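Polycyclic ketone monooxygenase (Myceliophthora thermophila, PDB 5MQ6) catalyses the Baeyer-Villiger oxidation of ketones, especially polycyclic ones, inserting one oxygen atom next to the carbonyl to give esters or lactones, with FAD as cofactor. Local coordinates at residues 241-246 with 252-257; 261-266 with 289-294; 320-325 with 330-335; 519-524 with 574-579; 532-537 with 581-586. All blocks are in the same frame, centred on the assembly; numbering follows the deposited sequence.

Contact 1. Residues 241-246 with 252-257; sequences TGPVFH and YDVTGG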
# COMPACT_ATOMS: atom_id res chain seq x y z
N THR A 241 -4.06 26.77 15.50
CA THR A 241 -4.64 26.54 16.82
C THR A 241 -5.93 25.74 16.83
O THR A 241 -6.38 25.33 17.87
CB THR A 241 -4.85 27.87 17.55
OG1 THR A 241 -6.01 28.52 17.03
CG2 THR A 241 -3.68 28.75 17.36
N GLY A 242 -6.56 25.52 15.70
CA GLY A 242 -7.79 24.69 15.66
C GLY A 242 -7.47 23.18 15.67
O GLY A 242 -6.30 22.79 15.52
N PRO A 243 -8.48 22.32 15.89
CA PRO A 243 -8.28 20.88 15.82
C PRO A 243 -7.72 20.40 14.43
O PRO A 243 -8.14 20.85 13.36
CB PRO A 243 -9.68 20.30 16.16
CG PRO A 243 -10.60 21.41 16.47
CD PRO A 243 -9.82 22.71 16.32
N VAL A 244 -6.73 19.53 14.46
CA VAL A 244 -6.04 19.00 13.30
C VAL A 244 -6.02 17.49 13.51
O VAL A 244 -5.86 17.00 14.68
CB VAL A 244 -4.57 19.41 13.20
CG1 VAL A 244 -4.02 19.09 11.82
CG2 VAL A 244 -4.39 20.85 13.44
N PHE A 245 -6.13 16.75 12.40
CA PHE A 245 -6.01 15.34 12.42
C PHE A 245 -5.69 14.83 11.03
O PHE A 245 -5.90 15.54 10.06
CB PHE A 245 -7.26 14.64 13.01
CG PHE A 245 -8.55 15.04 12.42
CD1 PHE A 245 -9.08 14.37 11.33
CD2 PHE A 245 -9.29 16.08 12.99
CE1 PHE A 245 -10.29 14.73 10.80
CE2 PHE A 245 -10.48 16.45 12.47
CZ PHE A 245 -11.00 15.78 11.37
N HIS A 246 -5.13 13.62 10.98
CA HIS A 246 -4.79 12.99 9.71
C HIS A 246 -5.94 12.04 9.38
O HIS A 246 -6.61 11.53 10.25
CB HIS A 246 -3.39 12.34 9.78
CG HIS A 246 -2.79 11.95 8.45
ND1 HIS A 246 -3.26 10.89 7.71
CD2 HIS A 246 -1.67 12.37 7.81
CE1 HIS A 246 -2.52 10.73 6.62
NE2 HIS A 246 -1.53 11.60 6.66
N TYR A 252 -13.36 11.66 15.29
CA TYR A 252 -14.78 11.74 15.34
C TYR A 252 -15.34 12.61 16.46
O TYR A 252 -16.55 12.97 16.42
CB TYR A 252 -15.39 10.36 15.34
CG TYR A 252 -15.45 9.72 13.93
CD1 TYR A 252 -16.28 10.25 12.95
CD2 TYR A 252 -14.70 8.60 13.61
CE1 TYR A 252 -16.37 9.69 11.70
CE2 TYR A 252 -14.78 8.01 12.35
CZ TYR A 252 -15.61 8.59 11.40
OH TYR A 252 -15.71 8.07 10.18
N ASP A 253 -14.49 12.97 17.44
CA ASP A 253 -14.93 13.82 18.54
C ASP A 253 -15.01 15.22 17.97
O ASP A 253 -15.91 15.92 18.31
CB ASP A 253 -14.01 13.79 19.79
CG ASP A 253 -14.10 12.44 20.58
OD1 ASP A 253 -15.15 11.70 20.60
OD2 ASP A 253 -13.08 12.10 21.21
N VAL A 254 -14.12 15.57 17.06
CA VAL A 254 -14.12 16.88 16.40
C VAL A 254 -15.24 16.99 15.37
O VAL A 254 -15.86 18.02 15.18
CB VAL A 254 -12.77 17.13 15.75
CG1 VAL A 254 -12.80 18.37 14.87
CG2 VAL A 254 -11.70 17.25 16.82
N THR A 255 -15.50 15.89 14.72
CA THR A 255 -16.20 15.86 13.49
C THR A 255 -17.70 15.58 13.76
O THR A 255 -18.63 16.04 13.01
CB THR A 255 -15.48 14.75 12.67
OG1 THR A 255 -14.59 15.36 11.71
CG2 THR A 255 -16.36 13.89 12.11
N GLY A 256 -17.94 14.83 14.82
CA GLY A 256 -19.22 14.14 15.01
C GLY A 256 -19.23 12.93 14.12
O GLY A 256 -18.35 12.74 13.29
N GLY A 257 -20.27 12.13 14.24
CA GLY A 257 -20.35 10.87 13.52
C GLY A 257 -19.49 9.80 14.20
O GLY A 257 -19.03 9.96 15.32

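Contact 2. Residues 261-266 with 289-294; sequences DEALNR and AKYAKE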
# COMPACT_ATOMS: atom_id res chain seq x y z
N ASP A 261 -21.20 6.07 11.15
CA ASP A 261 -22.19 7.15 11.09
C ASP A 261 -21.51 8.30 10.38
O ASP A 261 -20.61 8.92 10.95
CB ASP A 261 -22.63 7.55 12.50
CG ASP A 261 -23.61 8.72 12.49
OD1 ASP A 261 -23.95 9.29 11.41
OD2 ASP A 261 -24.03 9.10 13.59
N GLU A 262 -21.90 8.60 9.13
CA GLU A 262 -21.26 9.70 8.37
C GLU A 262 -21.92 11.04 8.55
O GLU A 262 -21.57 12.03 7.82
CB GLU A 262 -21.33 9.42 6.89
CG GLU A 262 -20.91 8.03 6.43
CD GLU A 262 -20.93 7.96 4.92
OE1 GLU A 262 -21.73 8.68 4.26
OE2 GLU A 262 -20.12 7.20 4.38
N ALA A 263 -22.91 11.12 9.45
CA ALA A 263 -23.49 12.43 9.74
C ALA A 263 -22.55 13.18 10.68
O ALA A 263 -22.51 12.95 11.88
CB ALA A 263 -24.91 12.32 10.26
N LEU A 264 -21.76 14.05 10.08
CA LEU A 264 -20.73 14.85 10.70
C LEU A 264 -21.31 16.15 11.26
O LEU A 264 -20.86 17.27 10.92
CB LEU A 264 -19.67 15.19 9.65
CG LEU A 264 -18.61 14.15 9.23
CD1 LEU A 264 -18.95 12.71 9.52
CD2 LEU A 264 -18.14 14.35 7.83
N ASN A 265 -22.31 15.98 12.13
CA ASN A 265 -23.08 17.11 12.72
C ASN A 265 -22.20 18.20 13.29
O ASN A 265 -22.51 19.32 13.11
CB ASN A 265 -24.02 16.59 13.78
CG ASN A 265 -23.28 15.75 14.82
OD1 ASN A 265 -22.55 16.27 15.65
ND2 ASN A 265 -23.40 14.44 14.72
N ARG A 266 -21.04 17.90 13.88
CA ARG A 266 -20.19 18.93 14.49
C ARG A 266 -19.37 19.75 13.61
O ARG A 266 -18.66 20.67 14.07
CB ARG A 266 -19.24 18.33 15.50
CG ARG A 266 -19.97 17.53 16.52
CD ARG A 266 -19.10 17.16 17.69
NE ARG A 266 -19.83 16.15 18.48
CZ ARG A 266 -19.26 15.21 19.24
NH1 ARG A 266 -17.93 15.12 19.34
NH2 ARG A 266 -20.03 14.35 19.90
N ALA A 289 -18.23 18.09 2.61
CA ALA A 289 -19.07 19.11 1.96
C ALA A 289 -20.48 19.06 2.45
O ALA A 289 -21.12 20.06 2.57
CB ALA A 289 -19.07 18.94 0.45
N LYS A 290 -20.98 17.89 2.77
CA LYS A 290 -22.32 17.83 3.22
C LYS A 290 -22.59 18.44 4.58
O LYS A 290 -23.76 18.69 4.91
CB LYS A 290 -22.77 16.43 3.25
CG LYS A 290 -24.22 16.33 3.61
CD LYS A 290 -24.77 14.98 3.35
CE LYS A 290 -26.27 15.16 3.43
NZ LYS A 290 -26.85 13.85 3.62
N TYR A 291 -21.56 18.68 5.36
CA TYR A 291 -21.74 19.13 6.74
C TYR A 291 -21.10 20.40 7.07
O TYR A 291 -21.63 21.14 7.87
CB TYR A 291 -21.29 18.05 7.75
CG TYR A 291 -22.34 16.99 7.77
CD1 TYR A 291 -22.29 15.91 6.89
CD2 TYR A 291 -23.43 17.13 8.59
CE1 TYR A 291 -23.29 14.97 6.86
CE2 TYR A 291 -24.43 16.19 8.54
CZ TYR A 291 -24.37 15.12 7.67
OH TYR A 291 -25.43 14.23 7.67
N ALA A 292 -19.94 20.67 6.50
CA ALA A 292 -19.20 21.84 6.87
C ALA A 292 -19.91 23.05 6.36
O ALA A 292 -20.64 22.96 5.37
CB ALA A 292 -17.82 21.83 6.27
N LYS A 293 -19.65 24.19 6.99
CA LYS A 293 -20.25 25.42 6.51
C LYS A 293 -19.48 25.83 5.24
O LYS A 293 -20.11 26.12 4.23
CB LYS A 293 -20.24 26.52 7.57
CG LYS A 293 -21.14 27.71 7.19
CD LYS A 293 -21.21 28.78 8.29
CE LYS A 293 -19.82 29.22 8.76
NZ LYS A 293 -18.87 29.45 7.63
N GLU A 294 -18.15 25.85 5.32
CA GLU A 294 -17.29 26.03 4.18
C GLU A 294 -16.33 24.86 4.14
O GLU A 294 -15.94 24.38 5.20
CB GLU A 294 -16.44 27.28 4.33
CG GLU A 294 -17.17 28.55 4.72
CD GLU A 294 -17.98 29.12 3.58
OE1 GLU A 294 -17.33 29.58 2.62
OE2 GLU A 294 -19.23 29.08 3.66

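Contact 3. Residues 320-325 with 330-335; sequences TKIARK and RERMLN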
# COMPACT_ATOMS: atom_id res chain seq x y z
N THR A 320 -24.05 -17.06 -10.30
CA THR A 320 -23.92 -17.25 -11.73
C THR A 320 -22.60 -16.76 -12.27
O THR A 320 -21.97 -17.43 -13.10
CB THR A 320 -25.05 -16.43 -12.38
OG1 THR A 320 -26.25 -17.05 -11.97
CG2 THR A 320 -25.05 -16.47 -13.83
N LYS A 321 -22.23 -15.56 -11.84
CA LYS A 321 -21.17 -14.79 -12.49
C LYS A 321 -19.96 -14.43 -11.61
O LYS A 321 -18.97 -13.88 -12.13
CB LYS A 321 -21.80 -13.51 -13.05
CG LYS A 321 -22.59 -13.75 -14.35
CD LYS A 321 -23.78 -12.80 -14.48
CE LYS A 321 -23.38 -11.33 -14.65
NZ LYS A 321 -22.71 -11.04 -15.95
N ILE A 322 -20.05 -14.68 -10.31
CA ILE A 322 -18.98 -14.33 -9.38
C ILE A 322 -18.45 -15.61 -8.76
O ILE A 322 -17.41 -16.12 -9.16
CB ILE A 322 -19.44 -13.31 -8.35
CG1 ILE A 322 -19.94 -12.04 -9.10
CG2 ILE A 322 -18.29 -13.01 -7.39
CD1 ILE A 322 -20.72 -11.04 -8.27
N ALA A 323 -19.19 -16.20 -7.84
CA ALA A 323 -18.73 -17.42 -7.23
C ALA A 323 -19.00 -18.60 -8.19
O ALA A 323 -19.72 -19.49 -7.88
CB ALA A 323 -19.39 -17.63 -5.86
N ARG A 324 -18.31 -18.65 -9.31
CA ARG A 324 -18.75 -19.48 -10.40
C ARG A 324 -18.32 -20.90 -10.21
O ARG A 324 -18.88 -21.75 -10.83
CB ARG A 324 -18.14 -19.02 -11.73
CG ARG A 324 -18.43 -17.58 -12.04
CD ARG A 324 -17.16 -16.80 -12.39
NE ARG A 324 -16.85 -16.98 -13.77
CZ ARG A 324 -17.24 -16.19 -14.77
NH1 ARG A 324 -17.88 -15.07 -14.61
NH2 ARG A 324 -16.91 -16.53 -15.99
N LYS A 325 -17.31 -21.15 -9.40
CA LYS A 325 -16.79 -22.51 -9.26
C LYS A 325 -15.66 -22.57 -8.24
O LYS A 325 -15.28 -21.52 -7.76
CB LYS A 325 -16.34 -23.05 -10.60
CG LYS A 325 -14.87 -22.95 -10.91
CD LYS A 325 -14.43 -21.54 -11.12
CE LYS A 325 -13.09 -21.58 -11.83
NZ LYS A 325 -13.20 -22.08 -13.23
N ARG A 330 -9.26 -16.60 -7.35
CA ARG A 330 -8.00 -16.45 -8.01
C ARG A 330 -8.17 -16.23 -9.55
O ARG A 330 -7.52 -15.43 -10.17
CB ARG A 330 -7.09 -17.63 -7.60
CG ARG A 330 -5.85 -17.80 -8.39
CD ARG A 330 -4.71 -16.92 -7.91
NE ARG A 330 -4.08 -17.25 -6.62
CZ ARG A 330 -3.08 -18.10 -6.42
NH1 ARG A 330 -2.63 -18.88 -7.40
NH2 ARG A 330 -2.51 -18.19 -5.21
N GLU A 331 -9.11 -16.90 -10.14
CA GLU A 331 -9.36 -16.72 -11.55
C GLU A 331 -9.87 -15.28 -11.81
O GLU A 331 -9.42 -14.60 -12.70
CB GLU A 331 -10.33 -17.84 -12.05
CG GLU A 331 -11.08 -17.46 -13.27
CD GLU A 331 -12.05 -18.50 -13.71
OE1 GLU A 331 -13.28 -18.32 -13.49
OE2 GLU A 331 -11.54 -19.50 -14.22
N ARG A 332 -10.74 -14.77 -10.95
CA ARG A 332 -11.23 -13.44 -11.11
C ARG A 332 -10.15 -12.35 -10.98
O ARG A 332 -10.17 -11.34 -11.69
CB ARG A 332 -12.36 -13.23 -10.10
CG ARG A 332 -13.23 -12.02 -10.40
CD ARG A 332 -14.37 -12.00 -9.39
NE ARG A 332 -15.25 -10.89 -9.71
CZ ARG A 332 -16.22 -10.90 -10.61
NH1 ARG A 332 -16.88 -9.79 -10.76
NH2 ARG A 332 -16.53 -11.94 -11.35
N MET A 333 -9.23 -12.54 -10.06
CA MET A 333 -8.17 -11.63 -9.80
C MET A 333 -7.26 -11.59 -11.02
O MET A 333 -6.76 -10.54 -11.43
CB MET A 333 -7.36 -12.08 -8.56
CG MET A 333 -8.02 -11.78 -7.24
SD MET A 333 -7.08 -12.18 -5.71
CE MET A 333 -6.51 -13.75 -6.06
N LEU A 334 -7.06 -12.76 -11.60
CA LEU A 334 -6.26 -12.87 -12.85
C LEU A 334 -6.94 -12.15 -14.03
O LEU A 334 -6.32 -11.39 -14.73
CB LEU A 334 -6.05 -14.36 -13.14
CG LEU A 334 -4.96 -15.03 -12.29
CD1 LEU A 334 -5.16 -16.55 -12.35
CD2 LEU A 334 -3.61 -14.72 -12.91
N ASN A 335 -8.22 -12.35 -14.15
CA ASN A 335 -9.01 -11.66 -15.16
C ASN A 335 -8.91 -10.13 -15.06
O ASN A 335 -8.57 -9.48 -16.01
CB ASN A 335 -10.44 -12.16 -15.04
CG ASN A 335 -11.32 -11.62 -16.12
OD1 ASN A 335 -11.96 -10.56 -15.98
ND2 ASN A 335 -11.32 -12.31 -17.22
O HOH W 1 -18.63 -11.30 -13.21

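Contact 4. Residues 519-524 with 574-579; sequences VCSNGF and EAEEAW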
# COMPACT_ATOMS: atom_id res chain seq x y z
N VAL A 519 11.43 -12.40 -1.61
CA VAL A 519 10.87 -12.78 -0.30
C VAL A 519 11.84 -13.15 0.80
O VAL A 519 11.43 -13.36 1.98
CB VAL A 519 9.88 -13.98 -0.44
CG1 VAL A 519 8.72 -13.60 -1.35
CG2 VAL A 519 10.56 -15.20 -0.94
N CYS A 520 13.12 -13.27 0.45
CA CYS A 520 14.18 -13.60 1.47
C CYS A 520 15.52 -13.10 0.97
O CYS A 520 15.67 -12.78 -0.22
CB CYS A 520 14.20 -15.10 1.71
SG CYS A 520 14.66 -16.01 0.21
N SER A 521 16.52 -13.08 1.85
CA SER A 521 17.88 -12.57 1.60
C SER A 521 18.95 -13.41 2.37
O SER A 521 18.75 -13.89 3.55
CB SER A 521 18.00 -11.13 2.05
OG SER A 521 19.03 -10.43 1.33
N ASN A 522 20.08 -13.57 1.70
CA ASN A 522 21.21 -14.29 2.24
C ASN A 522 21.78 -13.61 3.45
O ASN A 522 21.97 -12.38 3.46
CB ASN A 522 22.31 -14.49 1.19
CG ASN A 522 23.50 -15.20 1.77
OD1 ASN A 522 24.41 -14.53 2.08
ND2 ASN A 522 23.40 -16.54 2.07
N GLY A 523 22.06 -14.42 4.45
CA GLY A 523 22.49 -13.92 5.81
C GLY A 523 21.39 -13.82 6.83
O GLY A 523 21.66 -13.48 7.96
N PHE A 524 20.15 -14.14 6.44
CA PHE A 524 18.90 -13.87 7.16
C PHE A 524 18.03 -15.07 7.08
O PHE A 524 16.94 -15.00 6.55
CB PHE A 524 18.20 -12.57 6.68
CG PHE A 524 19.13 -11.36 6.73
CD1 PHE A 524 19.99 -11.11 5.68
CD2 PHE A 524 19.20 -10.58 7.85
CE1 PHE A 524 20.89 -10.08 5.70
CE2 PHE A 524 20.09 -9.52 7.91
CZ PHE A 524 20.95 -9.27 6.83
N GLU A 574 24.70 -16.75 -4.10
CA GLU A 574 24.67 -17.09 -5.54
C GLU A 574 23.33 -16.98 -6.11
O GLU A 574 23.21 -16.47 -7.19
CB GLU A 574 25.05 -18.57 -5.83
CG GLU A 574 26.48 -18.68 -6.12
CD GLU A 574 27.04 -19.93 -5.57
OE1 GLU A 574 26.47 -21.00 -5.92
OE2 GLU A 574 28.01 -19.83 -4.77
N ALA A 575 22.34 -17.56 -5.42
CA ALA A 575 20.95 -17.62 -5.95
C ALA A 575 20.33 -16.21 -5.91
O ALA A 575 19.74 -15.76 -6.90
CB ALA A 575 20.12 -18.61 -5.19
N GLU A 576 20.55 -15.45 -4.84
CA GLU A 576 20.03 -14.08 -4.77
C GLU A 576 20.69 -13.14 -5.78
O GLU A 576 20.09 -12.15 -6.30
CB GLU A 576 20.09 -13.57 -3.36
CG GLU A 576 21.40 -12.98 -2.91
CD GLU A 576 21.36 -12.43 -1.50
OE1 GLU A 576 20.30 -12.54 -0.82
OE2 GLU A 576 22.43 -11.90 -1.03
N GLU A 577 21.95 -13.42 -6.06
CA GLU A 577 22.67 -12.60 -6.99
C GLU A 577 22.25 -12.89 -8.45
O GLU A 577 22.07 -11.99 -9.23
CB GLU A 577 24.16 -12.78 -6.76
CG GLU A 577 24.95 -11.63 -7.30
CD GLU A 577 24.81 -10.37 -6.52
OE1 GLU A 577 24.22 -10.31 -5.42
OE2 GLU A 577 25.33 -9.40 -7.04
N ALA A 578 22.02 -14.14 -8.79
CA ALA A 578 21.44 -14.47 -10.05
C ALA A 578 20.07 -13.78 -10.25
O ALA A 578 19.75 -13.26 -11.31
CB ALA A 578 21.32 -15.99 -10.16
N TRP A 579 19.26 -13.77 -9.18
CA TRP A 579 17.89 -13.29 -9.27
C TRP A 579 17.99 -11.76 -9.49
O TRP A 579 17.29 -11.17 -10.35
CB TRP A 579 17.13 -13.68 -7.97
CG TRP A 579 15.72 -13.13 -8.01
CD1 TRP A 579 15.24 -12.11 -7.35
CD2 TRP A 579 14.70 -13.60 -8.88
NE1 TRP A 579 13.92 -11.89 -7.73
CE2 TRP A 579 13.58 -12.79 -8.69
CE3 TRP A 579 14.63 -14.63 -9.81
CZ2 TRP A 579 12.43 -12.97 -9.36
CZ3 TRP A 579 13.46 -14.80 -10.51
CH2 TRP A 579 12.37 -14.01 -10.25

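Contact 5. Residues 532-537 with 581-586; sequences LSQSSQ and FEIMKH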
# COMPACT_ATOMS: atom_id res chain seq x y z
N LEU A 532 8.16 -7.10 -2.32
CA LEU A 532 8.03 -5.80 -2.90
C LEU A 532 9.19 -5.64 -3.93
O LEU A 532 9.03 -5.96 -4.99
CB LEU A 532 8.00 -4.71 -1.76
CG LEU A 532 7.69 -3.31 -2.37
CD1 LEU A 532 6.19 -3.31 -2.69
CD2 LEU A 532 8.08 -2.06 -1.55
N SER A 533 10.39 -5.24 -3.59
CA SER A 533 11.50 -5.25 -4.51
C SER A 533 11.69 -6.66 -5.17
O SER A 533 11.48 -7.67 -4.54
CB SER A 533 12.81 -4.94 -3.80
OG SER A 533 12.84 -3.70 -3.21
N GLN A 534 12.09 -6.66 -6.44
CA GLN A 534 12.56 -7.87 -7.17
C GLN A 534 11.43 -8.88 -7.33
O GLN A 534 11.65 -10.08 -7.23
CB GLN A 534 13.78 -8.50 -6.43
CG GLN A 534 14.86 -7.49 -5.98
CD GLN A 534 16.20 -8.22 -5.84
OE1 GLN A 534 16.27 -9.35 -5.33
NE2 GLN A 534 17.25 -7.62 -6.40
N SER A 535 10.22 -8.40 -7.57
CA SER A 535 9.15 -9.34 -7.77
C SER A 535 8.19 -8.79 -8.88
O SER A 535 8.61 -8.42 -9.95
CB SER A 535 8.51 -9.57 -6.40
OG SER A 535 7.83 -8.38 -5.89
N SER A 536 6.92 -8.77 -8.61
CA SER A 536 5.93 -8.11 -9.42
C SER A 536 4.86 -7.64 -8.43
O SER A 536 4.87 -8.03 -7.28
CB SER A 536 5.38 -9.14 -10.43
OG SER A 536 4.41 -8.59 -11.30
N GLN A 537 3.95 -6.79 -8.90
CA GLN A 537 2.91 -6.22 -8.09
C GLN A 537 1.65 -6.22 -9.03
O GLN A 537 1.77 -6.29 -10.23
CB GLN A 537 3.29 -4.79 -7.69
CG GLN A 537 3.33 -3.87 -8.94
CD GLN A 537 3.92 -2.47 -8.77
OE1 GLN A 537 3.34 -1.57 -8.16
NE2 GLN A 537 5.06 -2.27 -9.40
N PHE A 581 20.50 -10.08 -10.94
CA PHE A 581 20.85 -9.83 -12.34
C PHE A 581 19.63 -10.07 -13.22
O PHE A 581 19.44 -9.39 -14.21
CB PHE A 581 22.11 -10.60 -12.78
CG PHE A 581 23.38 -9.92 -12.38
CD1 PHE A 581 23.78 -9.95 -11.06
CD2 PHE A 581 24.08 -9.12 -13.29
CE1 PHE A 581 24.89 -9.25 -10.63
CE2 PHE A 581 25.22 -8.41 -12.88
CZ PHE A 581 25.63 -8.46 -11.53
N GLU A 582 18.77 -11.02 -12.88
CA GLU A 582 17.48 -11.13 -13.60
C GLU A 582 16.70 -9.80 -13.51
O GLU A 582 16.23 -9.30 -14.54
CB GLU A 582 16.63 -12.32 -13.17
CG GLU A 582 15.28 -12.49 -13.77
CD GLU A 582 15.31 -12.81 -15.27
OE1 GLU A 582 16.38 -13.13 -15.82
OE2 GLU A 582 14.21 -12.74 -15.91
N ILE A 583 16.60 -9.24 -12.31
CA ILE A 583 15.83 -8.04 -12.13
C ILE A 583 16.44 -6.89 -13.01
O ILE A 583 15.68 -6.13 -13.69
CB ILE A 583 15.76 -7.64 -10.65
CG1 ILE A 583 14.97 -8.73 -9.82
CG2 ILE A 583 15.27 -6.17 -10.51
CD1 ILE A 583 13.49 -8.93 -10.21
N MET A 584 17.77 -6.79 -13.04
CA MET A 584 18.48 -5.75 -13.83
C MET A 584 18.11 -5.84 -15.30
O MET A 584 17.86 -4.82 -15.96
CB MET A 584 19.96 -5.93 -13.73
CG MET A 584 20.55 -5.54 -12.39
SD MET A 584 22.35 -5.90 -12.44
CE MET A 584 22.75 -5.97 -10.73
N LYS A 585 17.95 -7.08 -15.79
CA LYS A 585 17.55 -7.31 -17.17
C LYS A 585 16.17 -6.68 -17.52
O LYS A 585 15.86 -6.42 -18.69
CB LYS A 585 17.56 -8.80 -17.38
CG LYS A 585 17.28 -9.25 -18.76
CD LYS A 585 17.60 -10.72 -18.89
CE LYS A 585 16.43 -11.56 -18.64
NZ LYS A 585 16.93 -12.96 -18.58
N HIS A 586 15.33 -6.50 -16.51
CA HIS A 586 13.98 -5.97 -16.71
C HIS A 586 13.82 -4.45 -16.52
O HIS A 586 12.70 -3.93 -16.71
CB HIS A 586 13.04 -6.69 -15.73
CG HIS A 586 12.79 -8.11 -16.08
ND1 HIS A 586 11.69 -8.51 -16.79
CD2 HIS A 586 13.51 -9.23 -15.85
CE1 HIS A 586 11.72 -9.82 -16.94
NE2 HIS A 586 12.85 -10.28 -16.42

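Contact 1. Residues 241-246 with 252-257
An outermost strand, 244-246, of the five-stranded parallel sheet in the NADPH-binding Rossmann-type part of the enzyme meets the short helix 252-255, where Val254 packs against Pro243 and Phe245. Five residues join the two segments, so the helix folds back over the strand that precedes it. Val254 divides its branches between the two partners. CG2 lies 3.7 Å from CB of Pro243. CG1 also borders that ring and reaches CE2 of Phe245 at 3.9 Å. It comes to the aromatic ring at the edge, near the ring plane, and not over a face. CG1 stands anti to the backbone N (chi1 171°), which turns it toward the strand. CG of Phe245 sits between its own backbone N and carbonyl carbon (chi1 52°), and this directs the far end of the ring to the helix. There Phe245 CZ lies 3.6 Å from OG1 of Thr255, and the two side chains cross at about a right angle. Beyond the segments, Trp250 meets Phe245 edge-to-face, and Ile471 of the neighbouring strand touches both Phe245 and Val254. Gly256, just after the helix, leaves helical angles with positive phi. No hydrogen bond crosses between the segments. The Thr255 hydroxyl is buried against the aromatic ring and finds no polar partner in the model. Cohesion here therefore rests on apolar packing, probably at some cost for the buried hydroxyl.

Contact 2. Residues 261-266 with 289-294
Tyr291 lies against the backbone of residues 262-265, and the tight part of the contact is one face of its ring. Leu264 N sits 3.5 Å above the ring plane, over its centre. The carbonyl carbon of Ala263 covers the same face nearer the rim. At the root of the side chain, CB of Tyr291 is 3.3 Å from Leu264 O, and CG is 3.7 Å from Leu264 CB. The phenol end is as close, with Tyr291 OH 3.3 Å from Ala263 CB. Tyr291 CG is anti to the carbonyl carbon (chi1 -75°), which lays the ring along the loop. An inverse gamma turn centred on Leu264 shapes that loop, preceded by an Asx turn in which Ala263 N donates to Asp261 OD1 at 2.9 Å.

The loose side is at Glu262, whose carboxylate turns to Lys287 in a salt bridge, and at exposed Asn265, whose side chain starts away from Tyr291. No hydrogen bond joins the two segments, so the loops before strands 271-275 and 294-299 are held here by a peptide lying on an aromatic face.

Contact 3. Residues 320-325 with 330-335
Residues 320-325 run from helix 315-322 into a loop that brings the chain round to helix 328-340, a short connection between two successive helices. The CA atoms of Ile322 and Arg332 are 8.0 Å apart. An inverse gamma turn centred on Ala323 leads the chain onward. Arg324, Lys325 and Glu331 form a salt-bridge network. Lys325 NZ makes a weak hydrogen bond to Glu331 OE2 at 3.2 Å as part of its bridge. The bridge from Arg324 NE to Glu331 OE1 is long, 3.8 Å, with the guanidinium and carboxylate planes 85° apart. Arg324 also bridges to Glu349, and its NH1 donates to Lys321 O at 3.0 Å, which helps fix the bent side chain. Arg332 extends straight from CG to NE. One face of its guanidinium lies against Ile322 CG1, and Glu135 pairs with its NH1. A water at the guanidinium edge accepts from Arg332 NH2 at 2.9 Å and donates to Lys321 O at 2.8 Å.

Contact 4. Residues 519-524 with 574-579
Glu576 OE1 accepts the backbone N-H of Asn522 at 2.7 Å, the shortest polar contact between the segments. The bond is almost straight, 177° at the hydrogen, but the donor comes from above the carboxylate plane, 38° out of it. Ser521 OG lies 3.3 Å from the same Glu576 OE1. The methylene of Asn522 fits against the carboxylate, its CB 3.4 Å from Glu576 OE2. Glu576 CG lies between the backbone N and the carbonyl carbon (chi1 84°), and the chain then runs extended from the helix to the loop. Ser521 to Phe524 form a type II beta turn, with Gly523 at its third position, in the loop that leads to strand 527-529. Glu576 belongs to helix 573-585, so its carboxylate ties that helix to the start of the turn. Outside the two segments, Lys507 of helix 504-511 is the second charge in this buried place. NZ of Lys507 forms a salt bridge with Glu576 OE2 and is also hydrogen-bonded to Ser521 OG and Asn522 O. Such a lysine would be expected to favour the ionised carboxylate. The Asn522 amide turns elsewhere, its ND2 bonded to Val571 O. The Ser521 hydroxyl is also bonded to Ala514 O.

Contact 5. Residues 532-537 with 581-586
Gln534 meets Ile583 of helix 573-585 first through CB, which lies 3.6 Å from Ile583 CG1 and 3.8 Å from Ile583 CD1. Gln534 CG continues past the same branch, 4.0 Å from Ile583 CG1. Gln534 CD is the last to approach, 4.2 Å from Ile583 CG1. The two side chains cross at about a right angle. Past CD the amide leaves the isoleucine: OE1 is hydrogen-bonded to Thr515 and NE2 to Arg622 O. The end of Ile583 lies against the loop backbone, CD1 3.4 Å from Gln534 CA. Its CG1 is anti to the carbonyl carbon (chi1 -65°), and CD1 folds on from there toward the loop. Gln534 has positive phi at the bend of the loop between strand 527-529 and helix 541-562. Within that loop Ser535 OG donates to Leu532 O at 2.8 Å. No hydrogen bond crosses between the segments, so a buried aliphatic branch packs the loop on the helix while both amide atoms are satisfied elsewhere.

From the N terminus, contact 1 closes a short loop between strand 244-246 and helix 252-255. Contact 2 follows in series and spans strand 271-275 and helix 279-289. These two touch where Leu264 and Arg266 pack against the carbonyl oxygen of Thr255, and all four segments lie in the pyridine nucleotide-disulphide oxidoreductase region. Contact 3 closes the turn between helices 315-322 and 328-340, its centre about 41 Å from that of contact 1. Contacts 4 and 5 cross: 532-537 lies between the segments of contact 4, and 581-586 follows 574-579. Both bind loops to helix 573-585, across the chain's centre from contacts 1 and 2. They meet in a hydrogen bond from Trp579 NE1 to Gln534 O.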